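Local coordinates for protein predicted acetamidase/formamidase (Thermoanaerobacter tengcongensis, PDB 3TKK) that probably hydrolyses carbon-nitrogen bonds in linear amides, as an acetamidase/formamidase relative that binds zinc and calcium ions, at residues L77-K82 / V169-F174. Residues are numbered along the deposited sequence; the frame is centred on the assembly and turned at random.
Sequences LKVKIK and VYFPVF
L77 and V79 pair with F171 and V169 where strands 76-86 and 168-172 run antiparallel as neighbours in the large mixed β-sheet of this acetamidase/formamidase fold. Two hydrogen-bonded pairs, L77–F171 and V79–V169, flank the non-hydrogen-bonded pair K78–Y170, where the CA atoms of K78 and Y170 come to 4.5 Å. L77 N gives a short bond of 2.7 Å to F171 O, lying in the carbonyl plane, and F171 N returns one to L77 O. The tightly packed face carries L77, V79, V169 and F171. Here V79 CG2 meets the edge of the F171 ring, 4.0 Å from CE2, while I137, V139 and M158 also touch F171 and L180 lies against L77 and V79. The opposite face, with K78 and Y170, is the more solvent-facing one, since K78 is partly exposed. With CG of Y170 beside its own backbone N (chi1 -69°), the ring runs alongside the extended K78 chain, K78 CD lying 3.6 Å from Y170 OH and K78 CB 3.7 Å from Y170 CE1. The phenol oxygen bonds to E168, and the F301 ring packs edge-to-face with Y170. Cutting Y170 back to an alanine removes ring and hydroxyl, which would probably leave the K78 methylenes without this neighbour and E168 without this hydrogen bond. Beyond the bridged residues, V173 still reaches strand 76-86, its CG2 lying 3.5 Å from L77 N.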
loop_
_atom_site.group_PDB
_atom_site.type_symbol
_atom_site.label_atom_id
_atom_site.label_comp_id
_atom_site.label_asym_id
_atom_site.label_seq_id
_atom_site.Cartn_x
_atom_site.Cartn_y
_atom_site.Cartn_z
ATOM N N LEU A 77 -20.580 -6.749 13.885
ATOM C CA LEU A 77 -21.257 -7.601 12.859
ATOM C C LEU A 77 -20.271 -8.155 11.904
ATOM O O LEU A 77 -19.536 -7.382 11.263
ATOM C CB LEU A 77 -22.229 -6.793 12.062
ATOM C CG LEU A 77 -23.079 -7.395 10.946
ATOM C CD1 LEU A 77 -24.220 -8.144 11.681
ATOM C CD2 LEU A 77 -23.681 -6.265 10.049
ATOM N N LYS A 78 -20.299 -9.479 11.740
ATOM C CA LYS A 78 -19.459 -10.164 10.759
ATOM C C LYS A 78 -20.271 -10.520 9.497
ATOM O O LYS A 78 -21.390 -11.024 9.614
ATOM C CB LYS A 78 -18.861 -11.406 11.407
ATOM C CG LYS A 78 -18.259 -12.440 10.398
ATOM C CD LYS A 78 -17.734 -13.704 11.201
ATOM C CE LYS A 78 -17.857 -14.929 10.294
ATOM N NZ LYS A 78 -17.191 -16.096 11.001
ATOM N N VAL A 79 -19.699 -10.146 8.328
ATOM C CA VAL A 79 -20.369 -10.247 7.061
ATOM C C VAL A 79 -19.433 -11.077 6.174
ATOM O O VAL A 79 -18.322 -10.687 5.797
ATOM C CB VAL A 79 -20.665 -8.872 6.416
ATOM C CG1 VAL A 79 -21.406 -9.082 5.020
ATOM C CG2 VAL A 79 -21.329 -7.861 7.398
ATOM N N LYS A 80 -19.841 -12.275 5.880
ATOM C CA LYS A 80 -19.045 -13.151 5.035
ATOM C C LYS A 80 -19.494 -12.902 3.591
ATOM O O LYS A 80 -20.684 -13.212 3.241
ATOM C CB LYS A 80 -19.306 -14.609 5.473
ATOM C CG LYS A 80 -18.465 -15.605 4.685
ATOM C CD LYS A 80 -18.697 -17.105 5.165
ATOM C CE LYS A 80 -18.277 -17.379 6.611
ATOM N NZ LYS A 80 -19.192 -16.628 7.533
ATOM N N ILE A 81 -18.553 -12.435 2.725
ATOM C CA ILE A 81 -18.799 -12.252 1.284
ATOM C C ILE A 81 -18.536 -13.622 0.558
ATOM O O ILE A 81 -17.373 -14.032 0.387
ATOM C CB ILE A 81 -17.881 -11.205 0.711
ATOM C CG1 ILE A 81 -17.958 -9.886 1.569
ATOM C CG2 ILE A 81 -18.338 -10.926 -0.781
ATOM C CD1 ILE A 81 -19.403 -9.475 1.741
ATOM N N LYS A 82 -19.595 -14.272 0.123
ATOM C CA LYS A 82 -19.462 -15.602 -0.497
ATOM C C LYS A 82 -19.362 -15.499 -1.984
ATOM O O LYS A 82 -18.569 -16.163 -2.556
ATOM C CB LYS A 82 -20.638 -16.440 -0.040
ATOM C CG LYS A 82 -20.583 -16.682 1.509
ATOM C CD LYS A 82 -21.507 -17.839 1.813
ATOM C CE LYS A 82 -21.789 -17.942 3.312
ATOM N NZ LYS A 82 -22.596 -19.217 3.538
ATOM N N VAL A 169 -15.850 -9.109 6.485
ATOM C CA VAL A 169 -15.663 -7.766 7.024
ATOM C C VAL A 169 -16.353 -7.628 8.392
ATOM O O VAL A 169 -17.542 -8.089 8.529
ATOM C CB VAL A 169 -16.361 -6.821 6.085
ATOM C CG1 VAL A 169 -15.911 -5.402 6.480
ATOM C CG2 VAL A 169 -15.900 -7.137 4.641
ATOM N N TYR A 170 -15.687 -7.025 9.379
ATOM C CA TYR A 170 -16.196 -6.997 10.692
ATOM C C TYR A 170 -16.456 -5.595 10.945
ATOM O O TYR A 170 -15.579 -4.810 10.734
ATOM C CB TYR A 170 -15.127 -7.526 11.642
ATOM C CG TYR A 170 -14.883 -8.996 11.452
ATOM C CD1 TYR A 170 -15.448 -9.927 12.352
ATOM C CD2 TYR A 170 -14.109 -9.444 10.433
ATOM C CE1 TYR A 170 -15.221 -11.242 12.251
ATOM C CE2 TYR A 170 -13.825 -10.791 10.309
ATOM C CZ TYR A 170 -14.410 -11.690 11.189
ATOM O OH TYR A 170 -14.165 -13.017 11.088
ATOM N N PHE A 171 -17.660 -5.235 11.436
ATOM C CA PHE A 171 -17.969 -3.880 11.685
ATOM C C PHE A 171 -18.347 -3.662 13.132
ATOM O O PHE A 171 -19.190 -4.425 13.688
ATOM C CB PHE A 171 -19.289 -3.492 10.874
ATOM C CG PHE A 171 -19.084 -3.430 9.404
ATOM C CD1 PHE A 171 -18.421 -2.365 8.838
ATOM C CD2 PHE A 171 -19.571 -4.400 8.615
ATOM C CE1 PHE A 171 -18.139 -2.320 7.429
ATOM C CE2 PHE A 171 -19.320 -4.407 7.195
ATOM C CZ PHE A 171 -18.646 -3.326 6.610
ATOM N N PRO A 172 -17.826 -2.622 13.730
ATOM C CA PRO A 172 -18.475 -2.236 14.980
ATOM C C PRO A 172 -19.925 -1.859 14.806
ATOM O O PRO A 172 -20.249 -1.128 13.864
ATOM C CB PRO A 172 -17.769 -0.930 15.396
ATOM C CG PRO A 172 -16.708 -0.610 14.360
ATOM C CD PRO A 172 -16.926 -1.594 13.176
ATOM N N VAL A 173 -20.790 -2.254 15.759
ATOM C CA VAL A 173 -22.239 -1.943 15.771
ATOM C C VAL A 173 -22.490 -0.681 16.598
ATOM O O VAL A 173 -22.121 -0.592 17.780
ATOM C CB VAL A 173 -23.069 -3.147 16.342
ATOM C CG1 VAL A 173 -24.551 -2.919 16.171
ATOM C CG2 VAL A 173 -22.746 -4.425 15.466
ATOM N N PHE A 174 -23.101 0.317 15.964
ATOM C CA PHE A 174 -23.434 1.562 16.609
ATOM C C PHE A 174 -24.885 1.636 17.036
ATOM O O PHE A 174 -25.182 2.346 17.976
ATOM C CB PHE A 174 -22.990 2.743 15.751
ATOM C CG PHE A 174 -21.475 2.709 15.489
ATOM C CD1 PHE A 174 -20.575 3.048 16.508
ATOM C CD2 PHE A 174 -20.984 2.256 14.307
ATOM C CE1 PHE A 174 -19.234 2.984 16.303
ATOM C CE2 PHE A 174 -19.625 2.150 14.081
ATOM C CZ PHE A 174 -18.730 2.521 15.042
#